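Transcriptional regulator, GntR family (PDB 3SXM) probably acts as a DNA-binding transcription factor, the part present here being its all-helical FCD domain, which can bind zinc. Local coordinates at residues 28-33 against 63-68; 34-39 against 109-114; 19-24 against 73-78. The protein carries 3 engineered substitutions. One frame throughout, in Å; residues are numbered along the deposited sequence. Where two conformers were deposited one is given.

Interaction 1. Residues 28-33 against 63-68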
ATOM      1  N   ASP A  28       2.937   2.916  17.034  1.00 17.33           N
ATOM      2  CA  ASP A  28       3.549   3.462  18.238  1.00 18.76           C
ATOM      3  C   ASP A  28       4.492   4.596  17.916  1.00 18.05           C
ATOM      4  O   ASP A  28       4.592   5.562  18.710  1.00 19.23           O
ATOM      5  CB  ASP A  28       4.316   2.355  19.004  1.00 22.59           C
ATOM      6  CG  ASP A  28       3.402   1.293  19.584  1.00 24.22           C
ATOM      7  OD1 ASP A  28       2.199   1.504  19.775  1.00 25.71           O
ATOM      8  OD2 ASP A  28       3.938   0.209  19.968  1.00 29.92           O
ATOM      9  N   LYS A  29       5.228   4.506  16.804  1.00 17.66           N
ATOM     10  CA  LYS A  29       6.095   5.598  16.390  1.00 15.68           C
ATOM     11  C   LYS A  29       5.296   6.879  16.111  1.00 19.79           C
ATOM     12  O   LYS A  29       5.688   7.980  16.502  1.00 18.69           O
ATOM     13  CB  LYS A  29       6.922   5.206  15.147  1.00 18.99           C
ATOM     14  CG  LYS A  29       7.861   6.292  14.696  1.00 22.59           C
ATOM     15  CD  LYS A  29       8.990   5.763  13.840  1.00 38.67           C
ATOM     16  CE  LYS A  29       9.682   6.859  13.040  1.00 56.71           C
ATOM     17  NZ  LYS A  29      11.045   7.218  13.524  1.00 77.40           N
ATOM     18  N   ILE A  30       4.190   6.713  15.422  1.00 15.63           N
ATOM     19  CA  ILE A  30       3.308   7.840  15.139  1.00 14.93           C
ATOM     20  C   ILE A  30       2.762   8.423  16.451  1.00 14.16           C
ATOM     21  O   ILE A  30       2.846   9.636  16.697  1.00 15.54           O
ATOM     22  CB  ILE A  30       2.183   7.456  14.156  1.00 13.40           C
ATOM     23  CG1 ILE A  30       2.771   7.090  12.789  1.00 13.02           C
ATOM     24  CG2 ILE A  30       1.186   8.585  14.086  1.00 13.93           C
ATOM     25  CD1 ILE A  30       1.836   6.274  11.941  1.00 14.52           C
ATOM     26  N   ALA A  31       2.272   7.567  17.320  1.00 13.89           N
ATOM     27  CA  ALA A  31       1.679   7.995  18.587  1.00 14.72           C
ATOM     28  C   ALA A  31       2.647   8.741  19.461  1.00 18.49           C
ATOM     29  O   ALA A  31       2.244   9.630  20.226  1.00 20.21           O
ATOM     30  CB  ALA A  31       1.126   6.829  19.365  1.00 16.46           C
ATOM     31  N   GLY A  32       3.918   8.370  19.397  1.00 18.38           N
ATOM     32  CA  GLY A  32       4.898   9.014  20.260  1.00 25.77           C
ATOM     33  C   GLY A  32       5.633  10.211  19.648  1.00 22.50           C
ATOM     34  O   GLY A  32       6.524  10.801  20.319  1.00 28.76           O
ATOM     35  N   SER A  33       5.262  10.610  18.429  1.00 19.59           N
ATOM     36  CA  SER A  33       5.967  11.662  17.725  1.00 18.91           C
ATOM     37  C   SER A  33       5.567  13.061  18.225  1.00 21.20           C
ATOM     38  O   SER A  33       4.399  13.309  18.576  1.00 22.16           O
ATOM     39  CB  SER A  33       5.753  11.579  16.240  1.00 24.56           C
ATOM     40  OG  SER A  33       4.439  11.839  15.935  1.00 22.41           O
ATOM     41  N   HIS A  63      -1.076  13.585   7.251  1.00 14.33           N
ATOM     42  CA  HIS A  63      -1.060  12.405   6.376  1.00 11.29           C
ATOM     43  C   HIS A  63       0.366  12.079   5.955  1.00 14.44           C
ATOM     44  O   HIS A  63       0.725  10.875   5.922  1.00 12.88           O
ATOM     45  CB  HIS A  63      -2.016  12.587   5.212  1.00 12.70           C
ATOM     46  CG  HIS A  63      -3.437  12.647   5.658  1.00 14.71           C
ATOM     47  ND1 HIS A  63      -4.241  11.535   5.819  1.00 15.01           N
ATOM     48  CD2 HIS A  63      -4.189  13.709   6.061  1.00 16.70           C
ATOM     49  CE1 HIS A  63      -5.415  11.901   6.301  1.00 15.57           C
ATOM     50  NE2 HIS A  63      -5.395  13.218   6.439  1.00 14.20           N
ATOM     51  N   LYS A  64       1.198  13.066   5.695  1.00 15.83           N
ATOM     52  CA  LYS A  64       2.637  12.812   5.431  1.00 12.03           C
ATOM     53  C   LYS A  64       3.335  12.237   6.649  1.00 15.64           C
ATOM     54  O   LYS A  64       4.281  11.457   6.440  1.00 14.68           O
ATOM     55  CB  LYS A  64       3.355  14.050   4.924  1.00 16.57           C
ATOM     56  CG  LYS A  64       2.982  14.329   3.499  1.00 18.46           C
ATOM     57  CD  LYS A  64       3.725  15.493   2.930  1.00 23.47           C
ATOM     58  CE  LYS A  64       3.626  15.512   1.397  1.00 24.49           C
ATOM     59  NZ  LYS A  64       4.296  16.736   0.881  1.00 25.94           N
ATOM     60  N   LEU A  65       2.925  12.575   7.881  1.00 14.23           N
ATOM     61  CA  LEU A  65       3.563  12.032   9.096  1.00 12.90           C
ATOM     62  C   LEU A  65       3.361  10.534   9.131  1.00 14.05           C
ATOM     63  O   LEU A  65       4.296   9.767   9.493  1.00 14.20           O
ATOM     64  CB  LEU A  65       2.941  12.664  10.389  1.00 15.81           C
ATOM     65  CG  LEU A  65       3.296  11.965  11.714  1.00 16.90           C
ATOM     66  CD1 LEU A  65       4.716  12.019  11.991  1.00 19.74           C
ATOM     67  CD2 LEU A  65       2.494  12.582  12.834  1.00 21.80           C
ATOM     68  N   PHE A  66       2.192  10.065   8.770  1.00 13.78           N
ATOM     69  CA  PHE A  66       1.892   8.611   8.868  1.00 12.84           C
ATOM     70  C   PHE A  66       2.905   7.897   7.974  1.00 14.58           C
ATOM     71  O   PHE A  66       3.494   6.877   8.351  1.00 13.60           O
ATOM     72  CB  PHE A  66       0.479   8.291   8.408  1.00 13.97           C
ATOM     73  CG  PHE A  66      -0.624   8.905   9.264  1.00 14.10           C
ATOM     74  CD1 PHE A  66      -0.422   9.270  10.576  1.00 13.16           C
ATOM     75  CD2 PHE A  66      -1.864   9.142   8.695  1.00 17.78           C
ATOM     76  CE1 PHE A  66      -1.452   9.853  11.348  1.00 14.80           C
ATOM     77  CE2 PHE A  66      -2.882   9.705   9.487  1.00 16.90           C
ATOM     78  CZ  PHE A  66      -2.652  10.029  10.770  1.00 15.49           C
ATOM     79  N   ILE A  67       3.087   8.438   6.793  1.00 11.68           N
ATOM     80  CA  ILE A  67       3.985   7.822   5.776  1.00 12.04           C
ATOM     81  C   ILE A  67       5.437   7.899   6.261  1.00 12.13           C
ATOM     82  O   ILE A  67       6.204   6.890   6.205  1.00 13.18           O
ATOM     83  CB  ILE A  67       3.822   8.524   4.447  1.00 11.60           C
ATOM     84  CG1 ILE A  67       2.399   8.349   3.909  1.00 12.80           C
ATOM     85  CG2 ILE A  67       4.889   8.093   3.419  1.00 13.61           C
ATOM     86  CD1 ILE A  67       2.033   6.951   3.426  1.00 13.72           C
ATOM     87  N   ARG A  68       5.838   9.069   6.756  0.50 17.54           N
ATOM     88  CA  ARG A  68       7.209   9.315   7.173  0.50  8.81           C
ATOM     89  C   ARG A  68       7.628   8.384   8.317  0.50 11.17           C
ATOM     90  O   ARG A  68       8.788   7.963   8.368  0.50 14.73           O
ATOM     91  CB  ARG A  68       7.398  10.803   7.541  0.50 16.03           C
ATOM     92  CG  ARG A  68       8.721  11.160   8.165  0.50 13.81           C
ATOM     93  CD  ARG A  68       9.863  11.063   7.245  0.50 29.98           C
ATOM     94  NE  ARG A  68       9.829  12.051   6.171  0.50 41.54           N
ATOM     95  CZ  ARG A  68      10.801  12.208   5.284  0.50 24.81           C
ATOM     96  NH1 ARG A  68      11.882  11.453   5.351  0.50 35.23           N
ATOM     97  NH2 ARG A  68      10.696  13.129   4.342  0.50 34.27           N
TER
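Ile30 lies against Phe66 with the two side chains crossing at about a right angle. The methyl CG2 comes to the ring edge, near the ring plane, 3.9 Å from Phe66 CD1. The longer branch passes to the backbone side of the same residue, where CD1 of Ile30 is 3.9 Å from CA of Phe66. The split follows from the first torsion of Ile30, with CG1 anti to the carbonyl carbon (chi1 -65°) and CG2 anti to the backbone N. Leu65, one residue earlier on helix 51-68, uses a different surface: its CD2 methyl is 3.7 Å from Ser33 OG.

That hydroxyl is already engaged. Ser33 OG donates to Ile30 O over 2.8 Å, 15° from the carbonyl plane, and Ser33 N gives the same oxygen a second bond at 3.1 Å. Ser33 also lines the bicarbonate pocket and is the N-cap of helix 34-44, through a weak bond from Leu36 N to its OG. With an alanine at this position the hydroxyl is gone, and Ile30 O would probably lose its side-chain donor, helix 34-44 its weak N-cap bond, and Leu65 CD2 its nearest neighbour across the contact.

The contact joins helix 27-31 to helix 51-68 within the all-helical FCD domain. It is essentially apolar, and its one polar side-chain atom spends its hydrogen on Ile30 O.

Interaction 2. Residues 34-39 against 109-114. With BCT (bicarbonate ion), chain C.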
ATOM      1  N   GLU A  34       6.551  13.941  18.296  1.00 17.31           N
ATOM      2  CA  GLU A  34       6.301  15.334  18.690  1.00 17.80           C
ATOM      3  C   GLU A  34       5.482  15.992  17.607  1.00 19.37           C
ATOM      4  O   GLU A  34       4.595  16.835  17.938  1.00 21.87           O
ATOM      5  CB  GLU A  34       7.617  16.052  18.901  1.00 21.57           C
ATOM      6  CG  GLU A  34       8.404  15.478  20.073  1.00 26.86           C
ATOM      7  CD  GLU A  34       9.740  16.172  20.309  1.00 25.09           C
ATOM      8  OE1 GLU A  34      10.147  17.019  19.483  1.00 37.68           O
ATOM      9  OE2 GLU A  34      10.367  15.876  21.348  1.00 31.34           O
ATOM     10  N   GLU A  35       5.696  15.609  16.348  1.00 18.68           N
ATOM     11  CA  GLU A  35       4.982  16.247  15.241  1.00 22.45           C
ATOM     12  C   GLU A  35       3.488  16.038  15.406  1.00 20.79           C
ATOM     13  O   GLU A  35       2.712  16.963  15.178  1.00 20.45           O
ATOM     14  CB  GLU A  35       5.455  15.677  13.889  1.00 21.42           C
ATOM     15  CG  GLU A  35       4.585  15.987  12.630  1.00 26.06           C
ATOM     16  CD  GLU A  35       4.845  17.362  12.075  1.00 41.35           C
ATOM     17  OE1 GLU A  35       5.429  18.152  12.829  1.00 35.39           O
ATOM     18  OE2 GLU A  35       4.477  17.665  10.905  1.00 27.38           O
ATOM     19  N   LEU A  36       3.070  14.866  15.833  1.00 16.80           N
ATOM     20  CA  LEU A  36       1.649  14.573  15.970  1.00 16.68           C
ATOM     21  C   LEU A  36       1.023  15.543  16.952  1.00 21.01           C
ATOM     22  O   LEU A  36      -0.071  16.064  16.723  1.00 18.85           O
ATOM     23  CB  LEU A  36       1.443  13.150  16.460  1.00 17.24           C
ATOM     24  CG  LEU A  36       0.006  12.666  16.561  1.00 18.57           C
ATOM     25  CD1 LEU A  36      -0.641  12.613  15.212  1.00 20.66           C
ATOM     26  CD2 LEU A  36      -0.167  11.333  17.330  1.00 22.81           C
ATOM     27  N   LEU A  37       1.697  15.785  18.056  1.00 17.78           N
ATOM     28  CA  LEU A  37       1.197  16.722  19.042  1.00 18.77           C
ATOM     29  C   LEU A  37       1.213  18.183  18.594  1.00 21.12           C
ATOM     30  O   LEU A  37       0.309  18.960  18.947  1.00 21.62           O
ATOM     31  CB  LEU A  37       1.999  16.556  20.325  1.00 21.74           C
ATOM     32  CG  LEU A  37       1.923  15.188  20.985  1.00 28.86           C
ATOM     33  CD1 LEU A  37       2.744  15.215  22.251  1.00 26.82           C
ATOM     34  CD2 LEU A  37       0.472  14.844  21.346  1.00 39.30           C
ATOM     35  N   GLU A  38       2.218  18.580  17.832  1.00 19.56           N
ATOM     36  CA  GLU A  38       2.245  19.928  17.273  1.00 23.28           C
ATOM     37  C   GLU A  38       1.036  20.125  16.325  1.00 21.07           C
ATOM     38  O   GLU A  38       0.419  21.197  16.314  1.00 23.31           O
ATOM     39  CB  GLU A  38       3.500  20.159  16.453  1.00 26.89           C
ATOM     40  CG  GLU A  38       4.753  20.318  17.243  1.00 33.98           C
ATOM     41  CD  GLU A  38       5.943  20.635  16.360  1.00 44.78           C
ATOM     42  OE1 GLU A  38       5.739  21.182  15.246  1.00 47.73           O
ATOM     43  OE2 GLU A  38       7.078  20.348  16.792  1.00 65.90           O
ATOM     44  N   ILE A  39       0.703  19.103  15.576  1.00 18.61           N
ATOM     45  CA  ILE A  39      -0.449  19.160  14.650  1.00 19.99           C
ATOM     46  C   ILE A  39      -1.712  19.240  15.463  1.00 22.61           C
ATOM     47  O   ILE A  39      -2.559  20.075  15.213  1.00 19.98           O
ATOM     48  CB  ILE A  39      -0.507  17.963  13.731  1.00 19.51           C
ATOM     49  CG1 ILE A  39       0.700  17.967  12.759  1.00 22.43           C
ATOM     50  CG2 ILE A  39      -1.815  17.916  12.975  1.00 20.62           C
ATOM     51  CD1 ILE A  39       0.893  16.637  12.030  1.00 21.20           C
ATOM     52  N   ARG A 109      -7.617   9.381  18.979  1.00 17.71           N
ATOM     53  CA  ARG A 109      -7.632   7.897  19.013  1.00 15.93           C
ATOM     54  C   ARG A 109      -6.215   7.379  19.036  1.00 18.33           C
ATOM     55  O   ARG A 109      -5.891   6.419  19.737  1.00 18.53           O
ATOM     56  CB  ARG A 109      -8.414   7.310  17.837  1.00 17.49           C
ATOM     57  CG  ARG A 109      -9.936   7.580  17.935  1.00 18.11           C
ATOM     58  CD  ARG A 109     -10.717   6.896  16.832  1.00 16.95           C
ATOM     59  NE  ARG A 109     -12.134   7.322  16.821  1.00 18.43           N
ATOM     60  CZ  ARG A 109     -13.083   6.779  16.085  1.00 25.62           C
ATOM     61  NH1 ARG A 109     -12.812   5.774  15.273  1.00 19.88           N
ATOM     62  NH2 ARG A 109     -14.300   7.272  16.122  1.00 23.22           N
ATOM     63  N   ILE A 110      -5.367   7.954  18.214  1.00 16.60           N
ATOM     64  CA  ILE A 110      -3.960   7.563  18.170  1.00 14.81           C
ATOM     65  C   ILE A 110      -3.286   7.797  19.533  1.00 16.83           C
ATOM     66  O   ILE A 110      -2.638   6.861  20.104  1.00 18.79           O
ATOM     67  CB  ILE A 110      -3.171   8.292  17.035  1.00 14.77           C
ATOM     68  CG1 ILE A 110      -3.725   7.924  15.653  1.00 14.92           C
ATOM     69  CG2 ILE A 110      -1.688   7.969  17.151  1.00 18.65           C
ATOM     70  CD1 ILE A 110      -3.165   8.822  14.542  1.00 13.89           C
ATOM     71  N   ILE A 111      -3.366   8.992  20.042  1.00 18.19           N
ATOM     72  CA  ILE A 111      -2.775   9.329  21.326  1.00 20.05           C
ATOM     73  C   ILE A 111      -3.261   8.473  22.461  1.00 25.04           C
ATOM     74  O   ILE A 111      -2.528   8.167  23.338  1.00 31.25           O
ATOM     75  CB  ILE A 111      -3.168  10.729  21.725  1.00 37.35           C
ATOM     76  CG1 ILE A 111      -2.505  11.727  20.839  1.00 37.04           C
ATOM     77  CG2 ILE A 111      -2.820  10.991  23.136  1.00 53.53           C
ATOM     78  CD1 ILE A 111      -2.938  13.115  21.202  1.00 33.26           C
ATOM     79  N   SER A 112      -4.513   8.128  22.458  1.00 22.48           N
ATOM     80  CA  SER A 112      -5.074   7.350  23.547  1.00 28.48           C
ATOM     81  C   SER A 112      -4.818   5.828  23.413  1.00 21.39           C
ATOM     82  O   SER A 112      -5.202   5.035  24.281  1.00 25.42           O
ATOM     83  CB  SER A 112      -6.556   7.657  23.692  1.00 27.21           C
ATOM     84  OG  SER A 112      -7.246   7.112  22.620  1.00 32.96           O
ATOM     85  N   GLY A 113      -4.161   5.415  22.338  1.00 19.45           N
ATOM     86  CA  GLY A 113      -3.783   4.017  22.165  1.00 20.11           C
ATOM     87  C   GLY A 113      -4.804   3.134  21.477  1.00 26.04           C
ATOM     88  O   GLY A 113      -4.679   1.896  21.459  1.00 26.88           O
ATOM     89  N   ASP A 114      -5.839   3.758  20.935  1.00 19.99           N
ATOM     90  CA  ASP A 114      -6.939   3.057  20.267  1.00 19.63           C
ATOM     91  C   ASP A 114      -6.541   2.841  18.810  1.00 20.04           C
ATOM     92  O   ASP A 114      -6.965   3.575  17.890  1.00 19.57           O
ATOM     93  CB  ASP A 114      -8.202   3.918  20.396  1.00 20.46           C
ATOM     94  CG  ASP A 114      -9.423   3.285  19.768  1.00 24.92           C
ATOM     95  OD1 ASP A 114      -9.343   2.098  19.402  1.00 22.58           O
ATOM     96  OD2 ASP A 114     -10.404   4.040  19.595  1.00 25.01           O
TER
HETATM   97  C   BCT C   1       9.214  13.394  15.962  1.00 18.34           C
HETATM   98  O1  BCT C   1       9.138  13.054  17.197  1.00 25.14           O
HETATM   99  O2  BCT C   1       9.665  12.394  15.130  1.00 44.46           O
HETATM  100  O3  BCT C   1       8.192  14.123  15.360  1.00 26.44           O
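Leu36 and Ile110 meet in a helix-to-helix contact of the all-helical FCD domain, in which the first turn of helix 34-44 packs on the last turn of helix 96-111. The apolar contacts come first. Leu36 reaches over with one methyl, CD2, which is 3.7 Å from Ile110 CG2 and 4.2 Å from Ile111 CG1, so a single branch touches two successive residues. Having CG anti to the backbone N (chi1 -176°) carries that branch across. Farther toward the surface, Leu37 CD2 and Ile111 CD1 are 3.8 Å apart, methyl against methyl. Both pairs cross at an oblique angle. The inner pair is buried, backed by Leu62 and Leu65 on Leu36 and by Phe66 on Ile110, whereas Leu37 is exposed.

Charged groups lie away from this seam. Glu35 and Glu38, one turn apart, both form salt bridges to Arg61 of helix 51-68, which ties helix 34-44 to a third helix.

Backbone bonds shape the ends. Helix 96-111 closes in a Schellman motif: Gly113 N bonds to Ile110 O and Asp114 N to Arg109 O, with positive phi at Gly113, where a side chain would jam against the preceding carbonyl oxygen. At the start of helix 34-44 a bicarbonate ion, probably from the crystallisation liquor, occupies the amino end, a place where the helix dipole would be expected to favour an anion. Glu34 N donates to its O1 over 2.9 Å at 166°. Glu35 N donates to its O3 over 3.1 Å, at 153°.

Interaction 3. Residues 19-24 against 73-78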
ATOM      1  N   GLU A  19      -1.478   4.926   3.454  1.00 11.85           N
ATOM      2  CA  GLU A  19      -1.600   5.561   4.788  1.00 11.74           C
ATOM      3  C   GLU A  19      -2.006   4.560   5.850  1.00 11.49           C
ATOM      4  O   GLU A  19      -1.499   4.592   6.970  1.00 12.78           O
ATOM      5  CB  GLU A  19      -2.537   6.773   4.713  1.00 12.39           C
ATOM      6  CG  GLU A  19      -2.096   7.854   3.780  1.00 12.72           C
ATOM      7  CD  GLU A  19      -2.996   9.060   3.870  1.00 14.86           C
ATOM      8  OE1 GLU A  19      -3.630   9.194   4.943  1.00 17.00           O
ATOM      9  OE2 GLU A  19      -3.049   9.882   2.932  1.00 14.64           O
ATOM     10  N   VAL A  20      -2.960   3.697   5.558  1.00 12.18           N
ATOM     11  CA  VAL A  20      -3.421   2.706   6.523  1.00 12.24           C
ATOM     12  C   VAL A  20      -2.296   1.714   6.786  1.00 12.52           C
ATOM     13  O   VAL A  20      -2.081   1.319   7.932  1.00 13.94           O
ATOM     14  CB  VAL A  20      -4.700   2.001   6.079  1.00 13.31           C
ATOM     15  CG1 VAL A  20      -4.996   0.762   6.959  1.00 17.90           C
ATOM     16  CG2 VAL A  20      -5.886   2.997   6.067  1.00 16.43           C
ATOM     17  N   PHE A  21      -1.569   1.278   5.744  1.00 11.00           N
ATOM     18  CA  PHE A  21      -0.444   0.387   5.982  1.00 11.90           C
ATOM     19  C   PHE A  21       0.511   1.024   6.980  1.00 12.13           C
ATOM     20  O   PHE A  21       1.007   0.342   7.878  1.00 12.14           O
ATOM     21  CB  PHE A  21       0.319   0.081   4.670  1.00 14.04           C
ATOM     22  CG  PHE A  21       1.493  -0.850   4.860  1.00 11.72           C
ATOM     23  CD1 PHE A  21       1.308  -2.211   4.834  1.00 14.15           C
ATOM     24  CD2 PHE A  21       2.785  -0.376   5.032  1.00 14.80           C
ATOM     25  CE1 PHE A  21       2.371  -3.091   4.941  1.00 16.93           C
ATOM     26  CE2 PHE A  21       3.826  -1.257   5.230  1.00 14.86           C
ATOM     27  CZ  PHE A  21       3.622  -2.590   5.170  1.00 13.54           C
ATOM     28  N   CYS A  22       0.871   2.280   6.778  1.00 12.98           N
ATOM     29  CA  CYS A  22       1.861   2.920   7.662  1.00 12.29           C
ATOM     30  C   CYS A  22       1.308   3.149   9.075  1.00 13.89           C
ATOM     31  O   CYS A  22       1.995   2.898  10.070  1.00 13.86           O
ATOM     32  CB  CYS A  22       2.392   4.204   7.049  1.00 12.83           C
ATOM     33  SG  CYS A  22       3.373   3.922   5.568  1.00 14.45           S
ATOM     34  N   LEU A  23       0.075   3.647   9.185  1.00 13.62           N
ATOM     35  CA  LEU A  23      -0.547   3.771  10.501  1.00 13.94           C
ATOM     36  C   LEU A  23      -0.607   2.445  11.270  1.00 14.13           C
ATOM     37  O   LEU A  23      -0.317   2.377  12.493  1.00 17.84           O
ATOM     38  CB  LEU A  23      -1.973   4.405  10.385  1.00 14.45           C
ATOM     39  CG  LEU A  23      -2.689   4.672  11.720  1.00 15.17           C
ATOM     40  CD1 LEU A  23      -1.893   5.586  12.670  1.00 14.30           C
ATOM     41  CD2 LEU A  23      -4.084   5.223  11.392  1.00 17.74           C
ATOM     42  N   GLU A  24      -0.988   1.361  10.600  1.00 13.65           N
ATOM     43  CA  GLU A  24      -1.099   0.062  11.218  0.53 16.71           C
ATOM     44  C   GLU A  24       0.266  -0.440  11.683  1.00 18.39           C
ATOM     45  O   GLU A  24       0.410  -0.962  12.790  1.00 21.45           O
ATOM     46  CB  GLU A  24      -1.649  -0.931  10.161  0.53 13.07           C
ATOM     47  CG  GLU A  24      -3.160  -0.953   9.996  0.53 25.63           C
ATOM     48  CD  GLU A  24      -3.732  -1.923   8.929  0.53 36.69           C
ATOM     49  OE1 GLU A  24      -4.957  -2.234   8.997  0.53 33.00           O
ATOM     50  OE2 GLU A  24      -2.992  -2.331   8.005  0.53 40.04           O
ATOM     51  N   GLU A  73      12.219   4.800   2.812  1.00 14.60           N
ATOM     52  CA  GLU A  73      12.424   5.872   1.861  1.00 14.28           C
ATOM     53  C   GLU A  73      11.699   5.623   0.532  1.00 14.29           C
ATOM     54  O   GLU A  73      11.324   6.557  -0.168  1.00 15.25           O
ATOM     55  CB  GLU A  73      13.894   6.215   1.656  1.00 16.40           C
ATOM     56  CG  GLU A  73      14.621   6.695   2.936  1.00 18.99           C
ATOM     57  CD  GLU A  73      14.033   7.996   3.519  1.00 27.27           C
ATOM     58  OE1 GLU A  73      13.437   8.810   2.777  1.00 28.67           O
ATOM     59  OE2 GLU A  73      14.159   8.211   4.753  1.00 33.10           O
ATOM     60  N   LEU A  74      11.516   4.374   0.148  1.00 12.79           N
ATOM     61  CA  LEU A  74      10.750   4.080  -1.052  1.00 11.65           C
ATOM     62  C   LEU A  74       9.297   4.437  -0.918  1.00 12.11           C
ATOM     63  O   LEU A  74       8.767   5.104  -1.804  1.00 13.18           O
ATOM     64  CB  LEU A  74      10.970   2.598  -1.511  1.00 12.33           C
ATOM     65  CG  LEU A  74      10.214   2.171  -2.763  1.00 13.54           C
ATOM     66  CD1 LEU A  74      10.584   3.077  -3.915  1.00 14.55           C
ATOM     67  CD2 LEU A  74      10.479   0.711  -3.145  1.00 15.30           C
ATOM     68  N   ILE A  75       8.670   4.067   0.180  1.00 11.75           N
ATOM     69  CA  ILE A  75       7.266   4.434   0.442  1.00 10.01           C
ATOM     70  C   ILE A  75       7.131   5.936   0.501  1.00 10.97           C
ATOM     71  O   ILE A  75       6.222   6.502  -0.121  1.00 12.31           O
ATOM     72  CB  ILE A  75       6.715   3.744   1.695  1.00 11.73           C
ATOM     73  CG1 ILE A  75       6.658   2.249   1.471  1.00 13.36           C
ATOM     74  CG2 ILE A  75       5.323   4.284   1.989  1.00 12.52           C
ATOM     75  CD1 ILE A  75       6.218   1.433   2.706  1.00 14.15           C
ATOM     76  N   ILE A  76       8.034   6.595   1.205  1.00 12.51           N
ATOM     77  CA  ILE A  76       8.070   8.060   1.325  1.00 11.13           C
ATOM     78  C   ILE A  76       8.169   8.678  -0.050  1.00 13.32           C
ATOM     79  O   ILE A  76       7.441   9.634  -0.364  1.00 13.60           O
ATOM     80  CB  ILE A  76       9.172   8.524   2.266  1.00 14.15           C
ATOM     81  CG1 ILE A  76       8.881   8.061   3.714  1.00 13.70           C
ATOM     82  CG2 ILE A  76       9.358  10.029   2.219  1.00 14.14           C
ATOM     83  CD1 ILE A  76      10.064   8.108   4.656  1.00 14.87           C
ATOM     84  N   SER A  77       9.056   8.159  -0.898  1.00 12.79           N
ATOM     85  CA  SER A  77       9.274   8.730  -2.212  1.00 11.95           C
ATOM     86  C   SER A  77       8.067   8.498  -3.112  1.00 13.37           C
ATOM     87  O   SER A  77       7.726   9.395  -3.918  1.00 15.47           O
ATOM     88  CB  SER A  77      10.569   8.157  -2.842  1.00 17.71           C
ATOM     89  OG  SER A  77      10.416   6.862  -3.341  1.00 27.05           O
ATOM     90  N   LEU A  78       7.369   7.378  -2.983  1.00 12.73           N
ATOM     91  CA  LEU A  78       6.185   7.120  -3.817  1.00 12.10           C
ATOM     92  C   LEU A  78       5.075   8.056  -3.398  1.00 12.02           C
ATOM     93  O   LEU A  78       4.347   8.588  -4.253  1.00 12.24           O
ATOM     94  CB  LEU A  78       5.737   5.647  -3.686  1.00 12.43           C
ATOM     95  CG  LEU A  78       6.724   4.634  -4.272  1.00 12.16           C
ATOM     96  CD1 LEU A  78       6.233   3.272  -3.922  1.00 16.91           C
ATOM     97  CD2 LEU A  78       6.823   4.764  -5.769  1.00 17.40           C
TER
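Cys22 has SG anti to its carbonyl carbon (chi1 -67°), and Ile75 has its CG1 branch in the same relation to its own backbone (chi1 -65°), leaving the CG2 methyl anti to the backbone N. With these torsions the sulfur of Cys22 and the CG2 methyl of Ile75 face each other at 4.1 Å. The extended long branch of Ile75 carries CD1 onward to Phe21, where it lies 4.4 Å from CE2 and approaches the ring obliquely. Ile75 thus divides its two ends between neighbouring residues of helix 5-25, the short branch to the sulfur and the long one to the ring.

The contact joins helices 5-25 and 73-90 of the helical FCD domain. The approach is loose as well as narrow. The nearest CA pair, Cys22 and Ile75, is 9.1 Å apart, and the segments bury 89 Å² between them, so the two helices meet here through the ends of three side chains. Other parts of the fold complete the surroundings. Ile67 of helix 51-68 touches both Cys22 and Ile76, lying between helices 5-25 and 73-90, and Met18 packs on Ile75. The second subunit also reaches this region: its Thr14 packs on Ile75 and its Met17 on Phe21, so the contact borders the dimer interface.

Between the segments the chemistry is that of a thiol, the two branches of an isoleucine and an aromatic ring, with no pairing of charges or polar groups. Cohesion probably comes from dispersion and the exclusion of water, with the neighbouring helices and the second subunit covering the same residues.

Overall arrangement
Interactions 1 and 2 adjoin, their centres about 8 Å apart: Phe66 CE1 lies 3.8 Å from Ile110 CD1, and Leu65 CD2 is 3.8 Å from Leu36 CA. The centre of interaction 3 is about 10 Å from that of interaction 1 and about 18 Å from that of interaction 2, and along the chain its loop encloses interaction 1. Ser33 of interaction 1 and Glu34 and Glu35 of interaction 2 together form the bicarbonate pocket. Interactions 1 and 3 meet beside the zinc site, which holds no metal in this chain: second-shell Glu19 OE1 is 2.6 Å from His63 ND1, a probable hydrogen bond. His63 binds zinc in another crystal, with Asp59, His103 and His125.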